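Local coordinates for protein sulfoquinovosidase (Escherichia coli, PDB 5AEG) that hydrolyses sulfoquinovosyl diacylglycerides and simple sulfoquinovosides, releasing sulfoquinovose for use as a source of carbon and sulfur, at residues Lys34-Ile45 with Lys58-Asp69; Trp477-Val487 with Val615-Arg623. All blocks are in the same frame, centred on the assembly; numbering follows the deposited sequence.

Contact 1 of 2, residues Lys34-Ile45 with Lys58-Asp69; sequences KDNPCLWIGSGI and KDKLQEKIALTD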
loop_
_atom_site.group_PDB
_atom_site.type_symbol
_atom_site.label_atom_id
_atom_site.label_comp_id
_atom_site.label_asym_id
_atom_site.label_seq_id
_atom_site.Cartn_x
_atom_site.Cartn_y
_atom_site.Cartn_z
ATOM N N LYS A 34 -29.810 -4.825 -26.415
ATOM C CA LYS A 34 -30.795 -3.774 -26.107
ATOM C C LYS A 34 -31.386 -4.037 -24.777
ATOM O O LYS A 34 -31.509 -3.141 -23.985
ATOM C CB LYS A 34 -31.926 -3.683 -27.152
ATOM C CG LYS A 34 -31.863 -2.452 -28.049
ATOM C CD LYS A 34 -33.256 -1.820 -28.239
ATOM C CE LYS A 34 -33.315 -0.830 -29.406
ATOM N NZ LYS A 34 -33.742 0.572 -29.083
ATOM N N ASP A 35 -31.642 -5.297 -24.468
ATOM C CA ASP A 35 -32.233 -5.714 -23.156
ATOM C C ASP A 35 -31.272 -5.808 -21.997
ATOM O O ASP A 35 -31.718 -5.686 -20.852
ATOM C CB ASP A 35 -32.850 -7.113 -23.268
ATOM C CG ASP A 35 -33.751 -7.239 -24.471
ATOM O OD1 ASP A 35 -34.927 -6.822 -24.342
ATOM O OD2 ASP A 35 -33.253 -7.687 -25.544
ATOM N N ASN A 36 -29.993 -6.076 -22.285
ATOM C CA ASN A 36 -28.932 -6.157 -21.248
ATOM C C ASN A 36 -27.719 -5.369 -21.650
ATOM O O ASN A 36 -26.746 -5.898 -22.148
ATOM C CB ASN A 36 -28.664 -7.619 -20.870
ATOM C CG ASN A 36 -29.776 -8.165 -19.937
ATOM O OD1 ASN A 36 -30.219 -7.486 -19.003
ATOM N ND2 ASN A 36 -30.264 -9.354 -20.223
ATOM N N PRO A 37 -27.815 -4.036 -21.555
ATOM C CA PRO A 37 -26.706 -3.206 -22.003
ATOM C C PRO A 37 -25.466 -3.370 -21.083
ATOM O O PRO A 37 -25.587 -3.809 -19.917
ATOM C CB PRO A 37 -27.276 -1.758 -21.896
ATOM C CG PRO A 37 -28.404 -1.857 -20.961
ATOM C CD PRO A 37 -28.913 -3.257 -20.986
ATOM N N CYS A 38 -24.330 -2.987 -21.604
ATOM C CA CYS A 38 -23.099 -3.029 -20.913
ATOM C C CYS A 38 -22.703 -1.637 -20.510
ATOM O O CYS A 38 -21.764 -1.485 -19.688
ATOM C CB CYS A 38 -22.018 -3.628 -21.782
ATOM S SG CYS A 38 -21.317 -2.693 -23.145
ATOM N N LEU A 39 -23.415 -0.608 -21.019
ATOM C CA LEU A 39 -22.949 0.785 -20.785
ATOM C C LEU A 39 -24.027 1.753 -20.452
ATOM O O LEU A 39 -25.102 1.729 -21.065
ATOM C CB LEU A 39 -22.108 1.264 -21.922
ATOM C CG LEU A 39 -21.608 2.684 -21.989
ATOM C CD1 LEU A 39 -20.525 2.977 -20.927
ATOM C CD2 LEU A 39 -21.012 2.993 -23.324
ATOM N N TRP A 40 -23.799 2.515 -19.349
ATOM C CA TRP A 40 -24.622 3.634 -18.962
ATOM C C TRP A 40 -23.718 4.864 -18.844
ATOM O O TRP A 40 -22.551 4.773 -18.449
ATOM C CB TRP A 40 -25.327 3.425 -17.585
ATOM C CG TRP A 40 -26.340 2.372 -17.420
ATOM C CD1 TRP A 40 -27.626 2.564 -17.173
ATOM C CD2 TRP A 40 -26.135 0.948 -17.434
ATOM N NE1 TRP A 40 -28.280 1.377 -16.998
ATOM C CE2 TRP A 40 -27.391 0.352 -17.205
ATOM C CE3 TRP A 40 -25.025 0.132 -17.650
ATOM C CZ2 TRP A 40 -27.584 -1.032 -17.161
ATOM C CZ3 TRP A 40 -25.181 -1.243 -17.610
ATOM C CH2 TRP A 40 -26.451 -1.822 -17.326
ATOM N N ILE A 41 -24.226 6.034 -19.247
ATOM C CA ILE A 41 -23.561 7.288 -19.021
ATOM C C ILE A 41 -24.533 8.295 -18.370
ATOM O O ILE A 41 -25.734 8.135 -18.376
ATOM C CB ILE A 41 -22.895 7.865 -20.274
ATOM C CG1 ILE A 41 -23.923 8.370 -21.326
ATOM C CG2 ILE A 41 -22.080 6.781 -20.949
ATOM C CD1 ILE A 41 -23.271 9.196 -22.452
ATOM N N GLY A 42 -23.981 9.370 -17.868
ATOM C CA GLY A 42 -24.815 10.363 -17.242
ATOM C C GLY A 42 -23.987 11.447 -16.617
ATOM O O GLY A 42 -22.911 11.757 -17.063
ATOM N N SER A 43 -24.484 11.992 -15.528
ATOM C CA SER A 43 -23.786 13.060 -14.900
ATOM C C SER A 43 -24.106 13.163 -13.410
ATOM O O SER A 43 -25.124 12.697 -12.910
ATOM C CB SER A 43 -24.081 14.435 -15.534
ATOM O OG SER A 43 -25.456 14.753 -15.276
ATOM N N GLY A 44 -23.158 13.771 -12.709
ATOM C CA GLY A 44 -23.349 13.966 -11.263
ATOM C C GLY A 44 -22.514 15.103 -10.776
ATOM O O GLY A 44 -21.616 15.594 -11.491
ATOM N N ILE A 45 -22.737 15.483 -9.500
ATOM C CA ILE A 45 -21.865 16.466 -8.862
ATOM C C ILE A 45 -21.269 15.836 -7.600
ATOM O O ILE A 45 -22.029 15.369 -6.740
ATOM C CB ILE A 45 -22.614 17.754 -8.473
ATOM C CG1 ILE A 45 -23.242 18.443 -9.710
ATOM C CG2 ILE A 45 -21.635 18.724 -7.755
ATOM C CD1 ILE A 45 -24.465 19.303 -9.307
ATOM N N LYS A 58 -19.625 11.274 -1.730
ATOM C CA LYS A 58 -20.765 10.605 -2.368
ATOM C C LYS A 58 -21.284 11.383 -3.584
ATOM O O LYS A 58 -20.970 12.541 -3.732
ATOM C CB LYS A 58 -21.883 10.449 -1.369
ATOM C CG LYS A 58 -22.475 11.777 -0.958
ATOM C CD LYS A 58 -23.961 11.604 -0.624
ATOM C CE LYS A 58 -24.198 10.683 0.557
ATOM N NZ LYS A 58 -23.526 11.262 1.752
ATOM N N ASP A 59 -22.106 10.750 -4.418
ATOM C CA ASP A 59 -22.621 11.484 -5.599
ATOM C C ASP A 59 -23.926 12.274 -5.315
ATOM O O ASP A 59 -24.751 11.827 -4.533
ATOM C CB ASP A 59 -22.901 10.497 -6.719
ATOM C CG ASP A 59 -22.749 11.126 -8.086
ATOM O OD1 ASP A 59 -22.494 12.368 -8.204
ATOM O OD2 ASP A 59 -22.848 10.322 -9.017
ATOM N N LYS A 60 -24.097 13.431 -5.945
ATOM C CA LYS A 60 -25.415 13.968 -6.240
ATOM C C LYS A 60 -25.729 13.578 -7.698
ATOM O O LYS A 60 -25.387 14.315 -8.585
ATOM C CB LYS A 60 -25.471 15.493 -6.126
ATOM C CG LYS A 60 -24.894 16.054 -4.847
ATOM C CD LYS A 60 -24.979 17.581 -4.835
ATOM C CE LYS A 60 -26.335 18.065 -4.342
ATOM N NZ LYS A 60 -26.400 17.957 -2.851
ATOM N N LEU A 61 -26.329 12.410 -7.888
ATOM C CA LEU A 61 -26.554 11.878 -9.214
ATOM C C LEU A 61 -27.604 12.721 -9.990
ATOM O O LEU A 61 -28.674 12.958 -9.482
ATOM C CB LEU A 61 -27.060 10.471 -9.125
ATOM C CG LEU A 61 -27.245 9.802 -10.500
ATOM C CD1 LEU A 61 -25.982 9.672 -11.337
ATOM C CD2 LEU A 61 -27.909 8.507 -10.295
ATOM N N GLN A 62 -27.272 13.202 -11.166
ATOM C CA GLN A 62 -28.231 13.981 -11.976
ATOM C C GLN A 62 -28.925 13.063 -12.985
ATOM O O GLN A 62 -30.152 12.988 -13.005
ATOM C CB GLN A 62 -27.556 15.125 -12.639
ATOM C CG GLN A 62 -27.071 16.179 -11.642
ATOM C CD GLN A 62 -26.113 17.234 -12.242
ATOM O OE1 GLN A 62 -25.978 18.295 -11.657
ATOM N NE2 GLN A 62 -25.438 16.951 -13.399
ATOM N N GLU A 63 -28.116 12.323 -13.761
ATOM C CA GLU A 63 -28.638 11.353 -14.687
ATOM C C GLU A 63 -27.837 10.068 -14.782
ATOM O O GLU A 63 -26.615 10.070 -14.643
ATOM C CB GLU A 63 -28.708 11.988 -16.095
ATOM C CG GLU A 63 -29.812 13.078 -16.200
ATOM C CD GLU A 63 -29.996 13.547 -17.664
ATOM O OE1 GLU A 63 -29.131 14.229 -18.168
ATOM O OE2 GLU A 63 -30.997 13.175 -18.292
ATOM N N LYS A 64 -28.549 8.994 -15.116
ATOM C CA LYS A 64 -27.912 7.739 -15.420
ATOM C C LYS A 64 -28.784 7.090 -16.545
ATOM O O LYS A 64 -29.958 6.757 -16.313
ATOM C CB LYS A 64 -27.887 6.850 -14.139
ATOM C CG LYS A 64 -27.349 5.488 -14.398
ATOM C CD LYS A 64 -27.420 4.603 -13.190
ATOM C CE LYS A 64 -26.390 3.496 -13.364
ATOM N NZ LYS A 64 -26.725 2.339 -12.544
ATOM N N ILE A 65 -28.193 6.908 -17.708
ATOM C CA ILE A 65 -28.956 6.516 -18.921
ATOM C C ILE A 65 -28.274 5.360 -19.605
ATOM O O ILE A 65 -27.078 5.436 -19.883
ATOM C CB ILE A 65 -28.967 7.676 -19.954
ATOM C CG1 ILE A 65 -29.502 8.926 -19.306
ATOM C CG2 ILE A 65 -29.862 7.296 -21.122
ATOM C CD1 ILE A 65 -29.082 10.205 -19.961
ATOM N N ALA A 66 -29.036 4.323 -19.886
ATOM C CA ALA A 66 -28.558 3.112 -20.497
ATOM C C ALA A 66 -28.448 3.352 -21.982
ATOM O O ALA A 66 -29.430 3.849 -22.597
ATOM C CB ALA A 66 -29.553 1.979 -20.214
ATOM N N LEU A 67 -27.260 3.115 -22.533
ATOM C CA LEU A 67 -26.993 3.238 -23.956
ATOM C C LEU A 67 -27.272 1.881 -24.589
ATOM O O LEU A 67 -26.401 1.067 -24.813
ATOM C CB LEU A 67 -25.631 3.796 -24.267
ATOM C CG LEU A 67 -25.283 5.094 -23.591
ATOM C CD1 LEU A 67 -23.959 5.582 -24.157
ATOM C CD2 LEU A 67 -26.326 6.175 -23.770
ATOM N N THR A 68 -28.558 1.697 -24.890
ATOM C CA THR A 68 -29.063 0.420 -25.345
ATOM C C THR A 68 -28.700 0.130 -26.827
ATOM O O THR A 68 -28.572 -1.050 -27.243
ATOM C CB THR A 68 -30.559 0.394 -25.213
ATOM O OG1 THR A 68 -31.100 1.518 -25.916
ATOM C CG2 THR A 68 -31.001 0.445 -23.730
ATOM N N ASP A 69 -28.484 1.175 -27.617
ATOM C CA ASP A 69 -28.267 0.983 -29.062
ATOM C C ASP A 69 -26.815 1.017 -29.404
ATOM O O ASP A 69 -26.045 1.855 -28.896
ATOM C CB ASP A 69 -28.947 2.111 -29.876
ATOM C CG ASP A 69 -30.410 2.285 -29.556
ATOM O OD1 ASP A 69 -31.026 1.340 -29.009
ATOM O OD2 ASP A 69 -30.947 3.400 -29.782
HETATM O O HOH W 1 -26.609 14.416 -17.692
#
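With CG turned opposite its carbonyl carbon (chi1 -65°), Trp40 sets its indole between two residues of the neighbouring strand. Ala66 CB lies over one face, 3.8 Å from the centroid of the five-membered ring. Lys64, its chain extended, passes over the opposite face and brings NZ to 4.8 Å from that centroid, a cation-pi contact; Trp118 of strand 116-122 offers the same ammonium a second ring. On the other side of the sheet Leu67 CD1 packs on Leu39 and Ile41, where Phe83 and Ile89 close in.

The antiparallel pairing shifts register by one after Ser43, whose carbonyl oxygen takes two N-H groups from one face of its plane, Gln62 N at 2.8 Å and Glu63 N at 3.1 Å, and resumes through Ile45 and Lys60. The extra residue brings Gln62 in beside Ser43, and NE2 donates to Ser43 OG (2.9 Å), which lies in the Gln62 amide plane. A water joins that hydroxyl to Glu63 OE1. Before strand 39-49, Lys34 NZ forms a salt bridge with Asp69 OD1, met on its syn side at 2.8 Å, while Thr68 OG1 reaches the same oxygen from above the carboxylate plane. Overall this is a beta hairpin with a classic bulge, within the N-terminal beta domain of a family 31 glycoside hydrolase.

Contact 2 of 2, residues Trp477-Val487 with Val615-Arg623; sequences WSLDDGLASVV and VAPVHEEGR. With CA (calcium ion), chain D.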
loop_
_atom_site.group_PDB
_atom_site.type_symbol
_atom_site.label_atom_id
_atom_site.label_comp_id
_atom_site.label_asym_id
_atom_site.label_seq_id
_atom_site.Cartn_x
_atom_site.Cartn_y
_atom_site.Cartn_z
ATOM N N TRP A 477 -5.858 -6.178 18.595
ATOM C CA TRP A 477 -5.927 -7.489 17.952
ATOM C C TRP A 477 -7.113 -7.586 16.990
ATOM O O TRP A 477 -7.574 -8.711 16.629
ATOM C CB TRP A 477 -6.060 -8.576 19.043
ATOM C CG TRP A 477 -4.956 -8.556 20.126
ATOM C CD1 TRP A 477 -4.968 -7.890 21.318
ATOM C CD2 TRP A 477 -3.699 -9.286 20.092
ATOM N NE1 TRP A 477 -3.813 -8.136 22.002
ATOM C CE2 TRP A 477 -3.039 -9.025 21.312
ATOM C CE3 TRP A 477 -3.123 -10.183 19.177
ATOM C CZ2 TRP A 477 -1.790 -9.602 21.655
ATOM C CZ3 TRP A 477 -1.874 -10.747 19.489
ATOM C CH2 TRP A 477 -1.219 -10.464 20.745
ATOM N N SER A 478 -7.634 -6.461 16.535
ATOM C CA SER A 478 -8.867 -6.560 15.672
ATOM C C SER A 478 -8.517 -7.151 14.325
ATOM O O SER A 478 -7.370 -6.970 13.809
ATOM C CB SER A 478 -9.527 -5.206 15.504
ATOM O OG SER A 478 -8.645 -4.284 14.909
ATOM N N LEU A 479 -9.505 -7.730 13.673
ATOM C CA LEU A 479 -9.350 -8.176 12.299
ATOM C C LEU A 479 -9.191 -7.018 11.338
ATOM O O LEU A 479 -8.340 -7.071 10.434
ATOM C CB LEU A 479 -10.560 -9.014 11.880
ATOM C CG LEU A 479 -10.668 -10.389 12.510
ATOM C CD1 LEU A 479 -11.907 -11.141 12.002
ATOM C CD2 LEU A 479 -9.427 -11.170 12.107
ATOM N N ASP A 480 -9.940 -5.952 11.470
ATOM C CA ASP A 480 -9.960 -4.893 10.454
ATOM C C ASP A 480 -8.925 -3.786 10.644
ATOM O O ASP A 480 -8.667 -3.036 9.707
ATOM C CB ASP A 480 -11.355 -4.253 10.385
ATOM C CG ASP A 480 -12.413 -5.264 9.972
ATOM O OD1 ASP A 480 -12.456 -5.594 8.812
ATOM O OD2 ASP A 480 -13.160 -5.729 10.828
ATOM N N ASP A 481 -8.335 -3.680 11.829
ATOM C CA ASP A 481 -7.320 -2.697 12.022
ATOM C C ASP A 481 -6.204 -3.073 12.929
ATOM O O ASP A 481 -5.385 -2.243 13.349
ATOM C CB ASP A 481 -7.995 -1.360 12.427
ATOM C CG ASP A 481 -7.251 -0.112 11.939
ATOM O OD1 ASP A 481 -6.220 -0.100 11.204
ATOM O OD2 ASP A 481 -7.690 1.016 12.303
ATOM N N GLY A 482 -6.046 -4.368 13.176
ATOM C CA GLY A 482 -4.975 -4.810 14.087
ATOM C C GLY A 482 -3.921 -5.558 13.317
ATOM O O GLY A 482 -3.778 -5.433 12.075
ATOM N N LEU A 483 -3.120 -6.319 14.029
ATOM C CA LEU A 483 -2.075 -7.134 13.410
ATOM C C LEU A 483 -2.543 -7.906 12.138
ATOM O O LEU A 483 -1.850 -7.890 11.130
ATOM C CB LEU A 483 -1.418 -8.080 14.452
ATOM C CG LEU A 483 -0.156 -8.861 14.093
ATOM C CD1 LEU A 483 0.453 -9.329 15.438
ATOM C CD2 LEU A 483 -0.453 -10.115 13.273
ATOM N N ALA A 484 -3.692 -8.555 12.259
ATOM C CA ALA A 484 -4.242 -9.416 11.183
ATOM C C ALA A 484 -4.373 -8.680 9.847
ATOM O O ALA A 484 -4.160 -9.262 8.788
ATOM C CB ALA A 484 -5.524 -9.921 11.565
ATOM N N SER A 485 -4.801 -7.421 9.907
ATOM C CA SER A 485 -5.152 -6.641 8.738
ATOM C C SER A 485 -3.931 -6.399 7.824
ATOM O O SER A 485 -4.074 -6.044 6.618
ATOM C CB SER A 485 -5.865 -5.324 9.215
ATOM O OG SER A 485 -4.893 -4.426 9.755
ATOM N N VAL A 486 -2.716 -6.535 8.380
ATOM C CA VAL A 486 -1.511 -6.366 7.593
ATOM C C VAL A 486 -1.375 -7.449 6.471
ATOM O O VAL A 486 -0.792 -7.193 5.403
ATOM C CB VAL A 486 -0.240 -6.341 8.500
ATOM C CG1 VAL A 486 1.002 -6.198 7.664
ATOM C CG2 VAL A 486 -0.348 -5.221 9.583
ATOM N N VAL A 487 -1.870 -8.651 6.756
ATOM C CA VAL A 487 -1.735 -9.724 5.766
ATOM C C VAL A 487 -2.540 -9.537 4.460
ATOM O O VAL A 487 -1.953 -9.548 3.410
ATOM C CB VAL A 487 -1.965 -11.116 6.369
ATOM C CG1 VAL A 487 -1.601 -12.190 5.363
ATOM C CG2 VAL A 487 -1.084 -11.308 7.618
ATOM N N VAL A 615 3.714 -19.021 6.252
ATOM C CA VAL A 615 3.587 -18.263 7.557
ATOM C C VAL A 615 2.124 -18.004 7.865
ATOM O O VAL A 615 1.369 -17.489 6.994
ATOM C CB VAL A 615 4.347 -16.923 7.558
ATOM C CG1 VAL A 615 4.348 -16.219 8.940
ATOM C CG2 VAL A 615 5.749 -17.059 7.002
ATOM N N ALA A 616 1.709 -18.304 9.086
ATOM C CA ALA A 616 0.369 -17.951 9.484
ATOM C C ALA A 616 0.469 -17.261 10.831
ATOM O O ALA A 616 0.419 -17.890 11.866
ATOM C CB ALA A 616 -0.526 -19.149 9.549
ATOM N N PRO A 617 0.628 -15.948 10.824
ATOM C CA PRO A 617 0.849 -15.219 12.076
ATOM C C PRO A 617 -0.280 -15.296 13.088
ATOM O O PRO A 617 -1.458 -15.182 12.743
ATOM C CB PRO A 617 1.089 -13.754 11.620
ATOM C CG PRO A 617 1.198 -13.782 10.173
ATOM C CD PRO A 617 0.597 -15.081 9.653
ATOM N N VAL A 618 0.058 -15.478 14.362
ATOM C CA VAL A 618 -0.924 -15.448 15.376
ATOM C C VAL A 618 -1.451 -14.002 15.466
ATOM O O VAL A 618 -0.694 -13.112 15.738
ATOM C CB VAL A 618 -0.321 -15.951 16.755
ATOM C CG1 VAL A 618 -1.290 -15.788 17.913
ATOM C CG2 VAL A 618 0.079 -17.424 16.583
ATOM N N HIS A 619 -2.740 -13.792 15.289
ATOM C CA HIS A 619 -3.337 -12.421 15.286
ATOM C C HIS A 619 -4.412 -12.232 16.354
ATOM O O HIS A 619 -5.111 -11.224 16.378
ATOM C CB HIS A 619 -3.786 -12.009 13.894
ATOM C CG HIS A 619 -4.874 -12.866 13.321
ATOM N ND1 HIS A 619 -6.174 -12.924 13.810
ATOM C CD2 HIS A 619 -4.837 -13.710 12.274
ATOM C CE1 HIS A 619 -6.874 -13.755 13.067
ATOM N NE2 HIS A 619 -6.082 -14.240 12.135
ATOM N N GLU A 620 -4.478 -13.165 17.309
ATOM C CA GLU A 620 -5.412 -13.090 18.455
ATOM C C GLU A 620 -4.647 -13.091 19.776
ATOM O O GLU A 620 -3.629 -13.772 19.876
ATOM C CB GLU A 620 -6.396 -14.276 18.443
ATOM C CG GLU A 620 -7.395 -14.286 17.307
ATOM C CD GLU A 620 -8.131 -15.585 17.166
ATOM O OE1 GLU A 620 -8.043 -16.492 18.025
ATOM O OE2 GLU A 620 -8.821 -15.710 16.170
ATOM N N GLU A 621 -5.213 -12.416 20.778
ATOM C CA GLU A 621 -4.723 -12.305 22.131
ATOM C C GLU A 621 -4.880 -13.658 22.864
ATOM O O GLU A 621 -5.868 -14.334 22.646
ATOM C CB GLU A 621 -5.584 -11.235 22.871
ATOM C CG GLU A 621 -4.897 -10.611 24.072
ATOM C CD GLU A 621 -5.727 -9.583 24.830
ATOM O OE1 GLU A 621 -6.735 -9.071 24.339
ATOM O OE2 GLU A 621 -5.348 -9.291 25.972
ATOM N N GLY A 622 -3.921 -14.026 23.712
ATOM C CA GLY A 622 -4.096 -15.127 24.657
ATOM C C GLY A 622 -4.055 -16.487 24.023
ATOM O O GLY A 622 -4.488 -17.447 24.588
ATOM N N ARG A 623 -3.444 -16.648 22.880
ATOM C CA ARG A 623 -3.392 -17.970 22.251
ATOM C C ARG A 623 -2.185 -18.762 22.700
ATOM O O ARG A 623 -1.126 -18.190 22.881
ATOM C CB ARG A 623 -3.323 -17.854 20.712
ATOM C CG ARG A 623 -4.559 -17.226 20.101
ATOM C CD ARG A 623 -5.881 -17.988 20.346
ATOM N NE ARG A 623 -5.774 -19.327 19.784
ATOM C CZ ARG A 623 -6.370 -19.827 18.714
ATOM N NH1 ARG A 623 -7.230 -19.141 17.977
ATOM N NH2 ARG A 623 -6.103 -21.105 18.382
HETATM CA CA CA D . -5.922 2.298 10.964
HETATM O O HOH W 2 -5.177 -8.811 14.776
HETATM O O HOH W 3 -5.498 2.828 13.252
#
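Trp477 lays its indole across the backbone and side chain of Glu621. The backbone carries much of this overlap: Glu621 CA stands 3.7 Å above the plane of the Trp477 ring, over its centre. In the conformer modelled here, one of two, CB of Glu621 lies 3.6 Å from the centroid of the five-membered ring and only 6° off its normal, a CH-pi contact over the face, and the rest of the chain probably continues over the pyrrole side near Trp477 NE1. The benzo side reaches the preceding peptide, where Trp477 CE3 is 3.3 Å from Glu620 C. His619 O lies at the ring edge, in its plane, and Leu520 of helix 518-528 also touches the indole.

The imidazole of His619 takes up the next part of the interface. Ala484 CB sits over one of its faces, 3.5 Å from His619 CG and offset toward the rim, and Leu479 CD2 comes obliquely to CE1. Trp626 meets this ring edge-to-face. His619 ND1 is buried by the contact and has no hydrogen-bonding partner in the model. Further along, Leu483 CD2 rests against Pro617 CB and His619 CB, and Val487 CG2 against Pro617 CG.

A water links the segments, donating to Ser478 O and His619 O and accepting from Ala484 N (2.9 Å). Within 477-487, Ser478 OG accepts from Asp481 N in an ST motif. At that turn Asp481 grips calcium through both carboxylate oxygens, OD1 at 2.4 Å; Gln153, Gly154 and Asp472 supply further ligands. The contact is thus a largely apolar interdomain seam, joining a loop of the catalytic TIM barrel, which carries a calcium ligand, to the C-terminal beta domain of the family 31 fold.

In the fold
From the N terminus, the chain first closes contact 1, a local hairpin with just 12 residues between its segments, which pairs strands 39-49 and 56-74 in the N-terminal beta domain. It then runs through the rest of that domain and into the TIM barrel before contact 2 opens. There the closure is long: 127 residues separate 477-487 from 615-623, so the end of the barrel and the start of the C-terminal domain lie in the loop. The two contacts follow one another in series, neither nesting nor crossing, and their centres are about 41 Å apart. One is internal to a domain; the other ties two domains together.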